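Beta-galactosidase (Bacillus circulans subsp. alkalophilus, PDB 3TTY) hydrolyses terminal beta-galactosidic bonds and binds galactose in a pocket of its TIM barrel. Local coordinates at residues A[313-318]-A[352-357]; A[344-349]-A[358-363]; A[148-153]-A[252-257]. All coordinates share one frame; numbering follows the deposited sequence.

Interaction 1. Residues A[313-318]-A[352-357]; sequences QNWQPY and GACEKY. With GLA (alpha-D-galactopyranose), chain H.
Asn314 and Trp315 reach across to Cys354 and Glu355 from a type I turn that runs from Gln313 to Gln316. Gln313, at the start of the turn, faces the galactose instead. Gln313 OE1 takes a weak hydrogen bond from the sugar O6 at 3.2 Å. Gln313 NE2 donates to Gln316 OE1 at 2.9 Å, which fixes how the amide is rotated. The Asn314 CG sits between its own backbone N and carbonyl carbon (chi1 61°), and this turns the amide toward the loop opposite. Asn314 ND2 comes to 3.0 Å from Cys354 O, but the angle is too poor for a hydrogen bond. ND2 bonds instead to Ser415 of the second subunit. Asn314 OD1 is buried without a polar partner. Trp315 carries the main polar link. Trp315 NE1 donates to Glu355 OE1 at 2.9 Å (161°), in the indole plane and on the anti lone pair of that oxygen. The ring and carboxylate planes stand 74° apart. Glu355 OE1 also accepts from the sugar O4 at 2.5 Å, so two donors grip this one oxygen. On the benzo ring, next to the N-H side, Trp315 CZ2 packs at 3.6 Å against Cys354 SG, which meets the ring obliquely. Loops after strands 303-307 and 339-344 meet here. They line the sugar pocket at the C-terminal mouth of a TIM barrel, as is typical of glycoside hydrolases of this fold.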
loop_
_atom_site.group_PDB
_atom_site.type_symbol
_atom_site.label_atom_id
_atom_site.label_comp_id
_atom_site.label_asym_id
_atom_site.label_seq_id
_atom_site.Cartn_x
_atom_site.Cartn_y
_atom_site.Cartn_z
ATOM N N GLN A 313 1.866 -12.166 22.426
ATOM C CA GLN A 313 1.248 -12.786 21.265
ATOM C C GLN A 313 2.093 -12.460 20.036
ATOM O O GLN A 313 2.359 -11.296 19.740
ATOM C CB GLN A 313 -0.194 -12.300 21.058
ATOM C CG GLN A 313 -0.883 -12.935 19.816
ATOM C CD GLN A 313 -2.192 -12.237 19.439
ATOM O OE1 GLN A 313 -3.071 -12.830 18.804
ATOM N NE2 GLN A 313 -2.323 -10.978 19.833
ATOM N N ASN A 314 2.521 -13.495 19.331
ATOM C CA ASN A 314 3.428 -13.328 18.217
ATOM C C ASN A 314 2.817 -12.500 17.096
ATOM O O ASN A 314 3.533 -11.788 16.400
ATOM C CB ASN A 314 3.825 -14.686 17.678
ATOM C CG ASN A 314 2.635 -15.467 17.179
ATOM O OD1 ASN A 314 1.790 -15.896 17.965
ATOM N ND2 ASN A 314 2.565 -15.670 15.868
ATOM N N TRP A 315 1.494 -12.590 16.938
ATOM C CA TRP A 315 0.796 -11.923 15.837
ATOM C C TRP A 315 0.756 -10.399 15.934
ATOM O O TRP A 315 0.560 -9.729 14.937
ATOM C CB TRP A 315 -0.624 -12.484 15.668
ATOM C CG TRP A 315 -0.620 -13.960 15.365
ATOM C CD1 TRP A 315 -0.868 -14.987 16.243
ATOM C CD2 TRP A 315 -0.317 -14.574 14.107
ATOM N NE1 TRP A 315 -0.746 -16.201 15.600
ATOM C CE2 TRP A 315 -0.415 -15.975 14.289
ATOM C CE3 TRP A 315 0.024 -14.079 12.840
ATOM C CZ2 TRP A 315 -0.191 -16.880 13.249
ATOM C CZ3 TRP A 315 0.243 -14.982 11.808
ATOM C CH2 TRP A 315 0.137 -16.365 12.020
ATOM N N GLN A 316 0.949 -9.846 17.123
ATOM C CA GLN A 316 0.926 -8.396 17.259
ATOM C C GLN A 316 2.191 -7.786 16.636
ATOM O O GLN A 316 3.272 -8.359 16.711
ATOM C CB GLN A 316 0.747 -7.980 18.727
ATOM C CG GLN A 316 -0.546 -8.493 19.343
ATOM C CD GLN A 316 -0.657 -8.261 20.848
ATOM O OE1 GLN A 316 -1.573 -8.783 21.498
ATOM N NE2 GLN A 316 0.261 -7.480 21.405
ATOM N N PRO A 317 2.044 -6.620 16.000
ATOM C CA PRO A 317 3.180 -5.936 15.371
ATOM C C PRO A 317 4.340 -5.851 16.349
ATOM O O PRO A 317 5.495 -6.092 15.993
ATOM C CB PRO A 317 2.636 -4.532 15.093
ATOM C CG PRO A 317 1.134 -4.686 15.066
ATOM C CD PRO A 317 0.795 -5.835 15.957
ATOM N N TYR A 318 4.014 -5.497 17.588
ATOM C CA TYR A 318 5.005 -5.408 18.655
ATOM C C TYR A 318 4.634 -6.369 19.777
ATOM O O TYR A 318 3.657 -6.136 20.491
ATOM C CB TYR A 318 5.114 -3.966 19.149
ATOM C CG TYR A 318 5.292 -3.028 17.990
ATOM C CD1 TYR A 318 6.547 -2.817 17.441
ATOM C CD2 TYR A 318 4.197 -2.402 17.393
ATOM C CE1 TYR A 318 6.720 -1.989 16.353
ATOM C CE2 TYR A 318 4.360 -1.557 16.290
ATOM C CZ TYR A 318 5.628 -1.357 15.777
ATOM O OH TYR A 318 5.828 -0.525 14.693
ATOM N N GLY A 352 9.344 -24.557 16.176
ATOM C CA GLY A 352 7.971 -24.893 15.902
ATOM C C GLY A 352 7.183 -24.003 14.942
ATOM O O GLY A 352 6.005 -23.790 15.195
ATOM N N ALA A 353 7.771 -23.489 13.857
ATOM C CA ALA A 353 6.985 -22.644 12.915
ATOM C C ALA A 353 6.453 -21.317 13.529
ATOM O O ALA A 353 7.037 -20.788 14.485
ATOM C CB ALA A 353 5.813 -23.455 12.292
ATOM N N CYS A 354 5.330 -20.801 13.015
ATOM C CA CYS A 354 4.977 -19.371 13.226
ATOM C C CYS A 354 4.563 -18.928 14.632
ATOM O O CYS A 354 4.574 -17.733 14.935
ATOM C CB CYS A 354 3.964 -18.851 12.175
ATOM S SG CYS A 354 2.229 -19.351 12.431
ATOM N N GLU A 355 4.203 -19.867 15.497
ATOM C CA GLU A 355 3.768 -19.471 16.832
ATOM C C GLU A 355 4.787 -19.719 17.965
ATOM O O GLU A 355 4.481 -19.532 19.137
ATOM C CB GLU A 355 2.360 -20.032 17.130
ATOM C CG GLU A 355 1.292 -19.343 16.242
ATOM C CD GLU A 355 -0.150 -19.766 16.531
ATOM O OE1 GLU A 355 -1.073 -18.965 16.237
ATOM O OE2 GLU A 355 -0.367 -20.897 17.020
ATOM N N LYS A 356 6.016 -20.086 17.617
ATOM C CA LYS A 356 7.006 -20.381 18.653
ATOM C C LYS A 356 7.287 -19.204 19.599
ATOM O O LYS A 356 7.817 -19.416 20.692
ATOM C CB LYS A 356 8.300 -20.889 18.037
ATOM C CG LYS A 356 8.947 -19.921 17.046
ATOM C CD LYS A 356 10.036 -20.638 16.252
ATOM C CE LYS A 356 10.728 -19.701 15.285
ATOM N NZ LYS A 356 10.016 -19.605 13.993
ATOM N N TYR A 357 6.950 -17.976 19.183
ATOM C CA TYR A 357 7.136 -16.798 20.038
ATOM C C TYR A 357 5.795 -16.297 20.536
ATOM O O TYR A 357 5.671 -15.165 20.991
ATOM C CB TYR A 357 7.975 -15.692 19.353
ATOM C CG TYR A 357 9.249 -16.288 18.864
ATOM C CD1 TYR A 357 9.958 -17.161 19.677
ATOM C CD2 TYR A 357 9.697 -16.083 17.570
ATOM C CE1 TYR A 357 11.092 -17.779 19.232
ATOM C CE2 TYR A 357 10.839 -16.698 17.121
ATOM C CZ TYR A 357 11.536 -17.549 17.959
ATOM O OH TYR A 357 12.676 -18.193 17.523
HETATM C C1 GLA H . -6.226 -17.898 17.736
HETATM C C2 GLA H . -6.203 -19.421 17.453
HETATM C C3 GLA H . -5.128 -20.166 18.264
HETATM C C4 GLA H . -3.822 -19.401 18.115
HETATM C C5 GLA H . -4.038 -17.938 18.516
HETATM C C6 GLA H . -2.692 -17.209 18.432
HETATM O O1 GLA H . -6.728 -17.514 19.028
HETATM O O2 GLA H . -7.470 -19.994 17.733
HETATM O O3 GLA H . -4.929 -21.508 17.786
HETATM O O4 GLA H . -3.471 -19.469 16.739
HETATM O O5 GLA H . -4.935 -17.324 17.585
HETATM O O6 GLA H . -2.756 -15.971 19.152
#

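Interaction 2. Residues A[344-349]-A[358-363]; sequences FFQLRR and HGAVIE. With GLA (alpha-D-galactopyranose), chain H.
Arg349 and Glu363 form a salt bridge, with NH1 of the arginine 2.6 Å from OE1 of the glutamate. The bond lies in the guanidinium plane but meets the carboxylate from above its plane. Ala360 N donates to the same Glu363 OE1 at 3.1 Å from the opposite face. The Arg349 chain bends at chi3 (82°), and one guanidinium face lies over His358 O. A leucine in place of Arg349 would probably leave the Glu363 carboxylate without its charged mate, held within this contact by Ala360 N alone. Three backbone bonds tie the segments together. Ile362 N donates to Leu347 O at 2.8 Å, Arg349 N to Ile362 O at 3.0 Å, and Val361 N to Gln346 O. Arg348 and Ile362 make a single beta bridge. Two waters add links, from Gln346 NE2 to His358 O and from Arg348 NH1 to Glu363 O. The other end of the Gln346 amide, OE1, is hydrogen-bonded to Asn16.

His358 ND1 donates to Gly359 O at 2.9 Å (165°), in the imidazole plane, which fixes the ring. Its NE2 makes a weak bond to the galactose O6. Phe345 points an edge at the imidazole face in a T-shaped pair, with planes at 88°. One Phe345 face carries the sugar C4, and Gln346 CB lies on the other. A cis peptide joins these two residues. Ile362 CG2 sits over the Arg348 guanidinium, 3.5 Å from Arg348 CZ, and Arg348 forms its salt bridge with Asp28. Val361 CG2 packs on Phe344 and Leu347. The strand end and loop pack on helix 22-35 through Leu347 and Arg348, and on helix 371-386 through Phe344 and Val361. Phe344 and Leu347 also make backbone bonds to strand 10-14, where the barrel closes.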
loop_
_atom_site.group_PDB
_atom_site.type_symbol
_atom_site.label_atom_id
_atom_site.label_comp_id
_atom_site.label_asym_id
_atom_site.label_seq_id
_atom_site.Cartn_x
_atom_site.Cartn_y
_atom_site.Cartn_z
ATOM N N PHE A 344 -6.234 -20.489 28.141
ATOM C CA PHE A 344 -5.135 -19.875 27.402
ATOM C C PHE A 344 -4.903 -20.545 26.061
ATOM O O PHE A 344 -5.192 -21.737 25.883
ATOM C CB PHE A 344 -3.803 -20.049 28.174
ATOM C CG PHE A 344 -3.752 -19.351 29.507
ATOM C CD1 PHE A 344 -3.673 -17.963 29.580
ATOM C CD2 PHE A 344 -3.742 -20.090 30.687
ATOM C CE1 PHE A 344 -3.617 -17.311 30.801
ATOM C CE2 PHE A 344 -3.685 -19.449 31.926
ATOM C CZ PHE A 344 -3.622 -18.055 31.982
ATOM N N PHE A 345 -4.332 -19.785 25.130
ATOM C CA PHE A 345 -3.417 -20.392 24.174
ATOM C C PHE A 345 -2.011 -19.951 24.590
ATOM O O PHE A 345 -1.783 -18.754 24.763
ATOM C CB PHE A 345 -3.689 -19.952 22.732
ATOM C CG PHE A 345 -2.830 -20.668 21.720
ATOM C CD1 PHE A 345 -3.271 -21.841 21.117
ATOM C CD2 PHE A 345 -1.567 -20.194 21.401
ATOM C CE1 PHE A 345 -2.477 -22.524 20.199
ATOM C CE2 PHE A 345 -0.761 -20.867 20.481
ATOM C CZ PHE A 345 -1.220 -22.034 19.880
ATOM N N GLN A 346 -1.081 -20.882 24.809
ATOM C CA GLN A 346 -1.341 -22.306 24.973
ATOM C C GLN A 346 -0.583 -22.750 26.230
ATOM O O GLN A 346 0.107 -21.946 26.853
ATOM C CB GLN A 346 -0.884 -23.105 23.749
ATOM C CG GLN A 346 0.571 -22.863 23.323
ATOM C CD GLN A 346 1.001 -23.767 22.164
ATOM O OE1 GLN A 346 0.651 -24.942 22.130
ATOM N NE2 GLN A 346 1.762 -23.213 21.210
ATOM N N LEU A 347 -0.701 -24.022 26.601
ATOM C CA LEU A 347 -0.103 -24.496 27.848
ATOM C C LEU A 347 1.429 -24.691 27.782
ATOM O O LEU A 347 2.126 -24.522 28.783
ATOM C CB LEU A 347 -0.823 -25.752 28.350
ATOM C CG LEU A 347 -2.307 -25.547 28.646
ATOM C CD1 LEU A 347 -2.881 -26.700 29.447
ATOM C CD2 LEU A 347 -2.505 -24.221 29.392
ATOM N N ARG A 348 1.953 -25.028 26.609
ATOM C CA ARG A 348 3.408 -25.118 26.431
ATOM C C ARG A 348 3.814 -24.686 25.024
ATOM O O ARG A 348 3.243 -25.151 24.043
ATOM C CB ARG A 348 3.927 -26.526 26.738
ATOM C CG ARG A 348 5.119 -26.935 25.892
ATOM C CD ARG A 348 6.330 -27.486 26.658
ATOM N NE ARG A 348 6.062 -28.339 27.825
ATOM C CZ ARG A 348 7.018 -28.685 28.697
ATOM N NH1 ARG A 348 8.265 -28.265 28.516
ATOM N NH2 ARG A 348 6.750 -29.455 29.743
ATOM N N ARG A 349 4.799 -23.797 24.939
ATOM C CA ARG A 349 5.200 -23.181 23.676
ATOM C C ARG A 349 5.641 -24.203 22.627
ATOM O O ARG A 349 6.233 -25.245 22.939
ATOM C CB ARG A 349 6.283 -22.107 23.904
ATOM C CG ARG A 349 5.718 -20.784 24.398
ATOM C CD ARG A 349 6.723 -19.803 25.018
ATOM N NE ARG A 349 7.438 -19.020 24.035
ATOM C CZ ARG A 349 7.720 -17.717 24.131
ATOM N NH1 ARG A 349 7.366 -16.991 25.182
ATOM N NH2 ARG A 349 8.397 -17.139 23.155
ATOM N N HIS A 358 4.791 -17.162 20.441
ATOM C CA HIS A 358 3.568 -16.986 21.216
ATOM C C HIS A 358 3.808 -17.465 22.655
ATOM O O HIS A 358 4.440 -18.504 22.885
ATOM C CB HIS A 358 2.386 -17.740 20.587
ATOM C CG HIS A 358 1.045 -17.259 21.062
ATOM N ND1 HIS A 358 0.567 -17.514 22.332
ATOM C CD2 HIS A 358 0.085 -16.532 20.440
ATOM C CE1 HIS A 358 -0.628 -16.965 22.471
ATOM N NE2 HIS A 358 -0.941 -16.359 21.340
ATOM N N GLY A 359 3.312 -16.692 23.614
ATOM C CA GLY A 359 3.421 -17.028 25.023
ATOM C C GLY A 359 2.692 -18.305 25.403
ATOM O O GLY A 359 1.738 -18.728 24.733
ATOM N N ALA A 360 3.153 -18.928 26.482
ATOM C CA ALA A 360 2.507 -20.118 27.023
ATOM C C ALA A 360 2.760 -20.177 28.521
ATOM O O ALA A 360 3.605 -19.453 29.044
ATOM C CB ALA A 360 3.031 -21.371 26.345
ATOM N N VAL A 361 2.021 -21.031 29.218
ATOM C CA VAL A 361 2.244 -21.217 30.646
ATOM C C VAL A 361 3.634 -21.808 30.898
ATOM O O VAL A 361 4.383 -21.308 31.732
ATOM C CB VAL A 361 1.169 -22.100 31.252
ATOM C CG1 VAL A 361 1.512 -22.435 32.698
ATOM C CG2 VAL A 361 -0.186 -21.390 31.144
ATOM N N ILE A 362 3.977 -22.856 30.154
ATOM C CA ILE A 362 5.324 -23.420 30.174
ATOM C C ILE A 362 6.068 -23.026 28.892
ATOM O O ILE A 362 5.592 -23.275 27.774
ATOM C CB ILE A 362 5.288 -24.947 30.252
ATOM C CG1 ILE A 362 4.495 -25.400 31.479
ATOM C CG2 ILE A 362 6.709 -25.513 30.250
ATOM C CD1 ILE A 362 4.159 -26.879 31.445
ATOM N N GLU A 363 7.243 -22.425 29.046
ATOM C CA GLU A 363 7.893 -21.808 27.897
ATOM C C GLU A 363 9.204 -22.494 27.521
ATOM O O GLU A 363 9.413 -23.646 27.901
ATOM C CB GLU A 363 7.949 -20.287 28.070
ATOM C CG GLU A 363 6.507 -19.740 28.133
ATOM C CD GLU A 363 6.387 -18.226 28.238
ATOM O OE1 GLU A 363 5.896 -17.598 27.273
ATOM O OE2 GLU A 363 6.725 -17.665 29.307
HETATM C C1 GLA H . -6.226 -17.898 17.736
HETATM C C2 GLA H . -6.203 -19.421 17.453
HETATM C C3 GLA H . -5.128 -20.166 18.264
HETATM C C4 GLA H . -3.822 -19.401 18.115
HETATM C C5 GLA H . -4.038 -17.938 18.516
HETATM C C6 GLA H . -2.692 -17.209 18.432
HETATM O O1 GLA H . -6.728 -17.514 19.028
HETATM O O2 GLA H . -7.470 -19.994 17.733
HETATM O O3 GLA H . -4.929 -21.508 17.786
HETATM O O4 GLA H . -3.471 -19.469 16.739
HETATM O O5 GLA H . -4.935 -17.324 17.585
HETATM O O6 GLA H . -2.756 -15.971 19.152
HETATM O O HOH W 1 3.894 -20.917 21.572
HETATM O O HOH W 2 9.307 -26.088 26.864
#

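Interaction 3. Residues A[148-153]-A[252-257]; sequences SNEYGG and NLMGFY. With GLA (alpha-D-galactopyranose), chain H.
Asn149 and Asn252 join the ends of neighbouring TIM-barrel strands, 142-146 and 249-253, at the galactose. An Asn-Glu pair such as Asn149-Glu150 in this place is characteristic of clan GH-A. The Asn252 CG lies between its backbone N and carbonyl carbon (chi1 52°), which brings both amide atoms to the other loop. Asn252 OD1 accepts from Glu150 N at 2.9 Å (169°). With CG anti to the backbone N (chi1 -168°), Asn149 turns its amide back toward Asn252. Asn252 ND2 gives to Asn149 OD1 at 2.8 Å, from above that carbonyl plane. With its oxygen held, Asn149 directs ND2 to the sugar O2 at 3.1 Å. Asn149 ND2 also bonds to His112.

Glu150 extends beyond CG, and Glu150 OE2 comes to 3.2 Å from the sugar O1. Met254 crosses it at about a right angle, with Met254 SD 3.3 Å from Glu150 OE1. The methionine then bends at its last torsion and lays CE over the Tyr257 ring. A water bridges Tyr151 N and Asn252 O. Gly152 has no side chain, and a CB there would clash with Tyr257 OH. Tyr257 OH accepts a hydrogen bond from Gly153 N at 2.8 Å.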
loop_
_atom_site.group_PDB
_atom_site.type_symbol
_atom_site.label_atom_id
_atom_site.label_comp_id
_atom_site.label_asym_id
_atom_site.label_seq_id
_atom_site.Cartn_x
_atom_site.Cartn_y
_atom_site.Cartn_z
ATOM N N SER A 148 -13.956 -27.681 15.122
ATOM C CA SER A 148 -13.044 -26.963 14.239
ATOM C C SER A 148 -12.186 -25.993 15.071
ATOM O O SER A 148 -11.807 -26.305 16.200
ATOM C CB SER A 148 -13.850 -26.211 13.166
ATOM O OG SER A 148 -13.029 -25.748 12.106
ATOM N N ASN A 149 -11.878 -24.835 14.499
ATOM C CA ASN A 149 -11.169 -23.771 15.187
ATOM C C ASN A 149 -11.301 -22.478 14.389
ATOM O O ASN A 149 -11.044 -22.464 13.181
ATOM C CB ASN A 149 -9.689 -24.109 15.365
ATOM C CG ASN A 149 -8.995 -23.156 16.325
ATOM O OD1 ASN A 149 -9.302 -23.129 17.513
ATOM N ND2 ASN A 149 -8.066 -22.360 15.811
ATOM N N GLU A 150 -11.699 -21.405 15.067
ATOM C CA GLU A 150 -11.903 -20.094 14.439
ATOM C C GLU A 150 -12.347 -20.141 12.958
ATOM O O GLU A 150 -11.581 -19.790 12.057
ATOM C CB GLU A 150 -10.651 -19.210 14.592
ATOM C CG GLU A 150 -10.272 -18.878 16.027
ATOM C CD GLU A 150 -9.330 -17.676 16.137
ATOM O OE1 GLU A 150 -8.578 -17.392 15.169
ATOM O OE2 GLU A 150 -9.352 -17.006 17.196
ATOM N N TYR A 151 -13.574 -20.590 12.713
ATOM C CA TYR A 151 -14.185 -20.456 11.393
ATOM C C TYR A 151 -14.060 -19.017 10.858
ATOM O O TYR A 151 -14.239 -18.048 11.594
ATOM C CB TYR A 151 -15.659 -20.813 11.478
ATOM C CG TYR A 151 -15.990 -22.285 11.582
ATOM C CD1 TYR A 151 -15.822 -23.122 10.500
ATOM C CD2 TYR A 151 -16.522 -22.821 12.754
ATOM C CE1 TYR A 151 -16.150 -24.456 10.571
ATOM C CE2 TYR A 151 -16.868 -24.166 12.838
ATOM C CZ TYR A 151 -16.680 -24.973 11.734
ATOM O OH TYR A 151 -17.009 -26.307 11.779
ATOM N N GLY A 152 -13.753 -18.864 9.574
ATOM C CA GLY A 152 -13.603 -17.523 9.033
ATOM C C GLY A 152 -13.001 -17.450 7.650
ATOM O O GLY A 152 -12.582 -18.465 7.095
ATOM N N GLY A 153 -12.961 -16.238 7.093
ATOM C CA GLY A 153 -12.492 -16.031 5.736
ATOM C C GLY A 153 -13.557 -16.377 4.705
ATOM O O GLY A 153 -14.419 -17.220 4.944
ATOM N N ASN A 252 -14.888 -21.655 18.662
ATOM C CA ASN A 252 -14.305 -20.444 19.244
ATOM C C ASN A 252 -14.380 -19.212 18.335
ATOM O O ASN A 252 -13.857 -19.217 17.212
ATOM C CB ASN A 252 -12.882 -20.684 19.788
ATOM C CG ASN A 252 -11.954 -21.341 18.774
ATOM O OD1 ASN A 252 -12.401 -21.918 17.789
ATOM N ND2 ASN A 252 -10.654 -21.273 19.031
ATOM N N LEU A 253 -15.037 -18.166 18.837
ATOM C CA LEU A 253 -15.332 -16.970 18.044
ATOM C C LEU A 253 -14.336 -15.849 18.325
ATOM O O LEU A 253 -13.527 -15.937 19.259
ATOM C CB LEU A 253 -16.757 -16.467 18.321
ATOM C CG LEU A 253 -17.851 -17.532 18.417
ATOM C CD1 LEU A 253 -19.209 -16.880 18.591
ATOM C CD2 LEU A 253 -17.845 -18.446 17.211
ATOM N N MET A 254 -14.420 -14.781 17.540
ATOM C CA MET A 254 -13.367 -13.767 17.552
ATOM C C MET A 254 -13.880 -12.366 17.863
ATOM O O MET A 254 -13.372 -11.382 17.340
ATOM C CB MET A 254 -12.578 -13.801 16.241
ATOM C CG MET A 254 -11.829 -15.120 16.051
ATOM S SD MET A 254 -11.043 -15.339 14.444
ATOM C CE MET A 254 -12.468 -15.730 13.436
ATOM N N GLY A 255 -14.888 -12.289 18.727
ATOM C CA GLY A 255 -15.381 -11.008 19.195
ATOM C C GLY A 255 -15.984 -10.177 18.081
ATOM O O GLY A 255 -16.929 -10.608 17.411
ATOM N N PHE A 256 -15.421 -8.989 17.877
ATOM C CA PHE A 256 -15.904 -8.061 16.859
ATOM C C PHE A 256 -15.367 -8.356 15.457
ATOM O O PHE A 256 -15.282 -7.464 14.616
ATOM C CB PHE A 256 -15.589 -6.624 17.268
ATOM C CG PHE A 256 -16.628 -6.018 18.168
ATOM C CD1 PHE A 256 -17.729 -5.357 17.632
ATOM C CD2 PHE A 256 -16.518 -6.122 19.545
ATOM C CE1 PHE A 256 -18.687 -4.802 18.452
ATOM C CE2 PHE A 256 -17.484 -5.575 20.376
ATOM C CZ PHE A 256 -18.567 -4.915 19.829
ATOM N N TYR A 257 -14.995 -9.612 15.227
ATOM C CA TYR A 257 -14.593 -10.082 13.910
ATOM C C TYR A 257 -15.667 -9.684 12.900
ATOM O O TYR A 257 -16.846 -9.988 13.086
ATOM C CB TYR A 257 -14.408 -11.606 13.960
ATOM C CG TYR A 257 -14.033 -12.299 12.668
ATOM C CD1 TYR A 257 -12.904 -11.922 11.944
ATOM C CD2 TYR A 257 -14.791 -13.368 12.192
ATOM C CE1 TYR A 257 -12.552 -12.580 10.767
ATOM C CE2 TYR A 257 -14.451 -14.033 11.022
ATOM C CZ TYR A 257 -13.334 -13.633 10.311
ATOM O OH TYR A 257 -13.000 -14.303 9.148
HETATM C C1 GLA H . -6.226 -17.898 17.736
HETATM C C2 GLA H . -6.203 -19.421 17.453
HETATM C C3 GLA H . -5.128 -20.166 18.264
HETATM C C4 GLA H . -3.822 -19.401 18.115
HETATM C C5 GLA H . -4.038 -17.938 18.516
HETATM C C6 GLA H . -2.692 -17.209 18.432
HETATM O O1 GLA H . -6.728 -17.514 19.028
HETATM O O2 GLA H . -7.470 -19.994 17.733
HETATM O O3 GLA H . -4.929 -21.508 17.786
HETATM O O4 GLA H . -3.471 -19.469 16.739
HETATM O O5 GLA H . -4.935 -17.324 17.585
HETATM O O6 GLA H . -2.756 -15.971 19.152
HETATM O O HOH W 3 -15.112 -20.576 15.255
#

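In the fold
All three contacts are mainly buried, and each adds residues to the same galactose pocket. Interactions 1 and 2 share the loop after strand 339-344. Their segments alternate along the chain, and they touch where Asn314 OD1 meets His358 CD2 at 3.1 Å. The centres of both lie about 23 Å from the centre of the chain. The second subunit packs against interaction 1 widely, but against interaction 2 at Arg349. The centre of interaction 3 lies about 9 Å from the centre of the chain, and it meets no other subunit. The chemistry differs too. Interaction 1 relies on an indole-carboxylate bond, interaction 2 on backbone bonds and a salt bridge, and interaction 3 on paired amides.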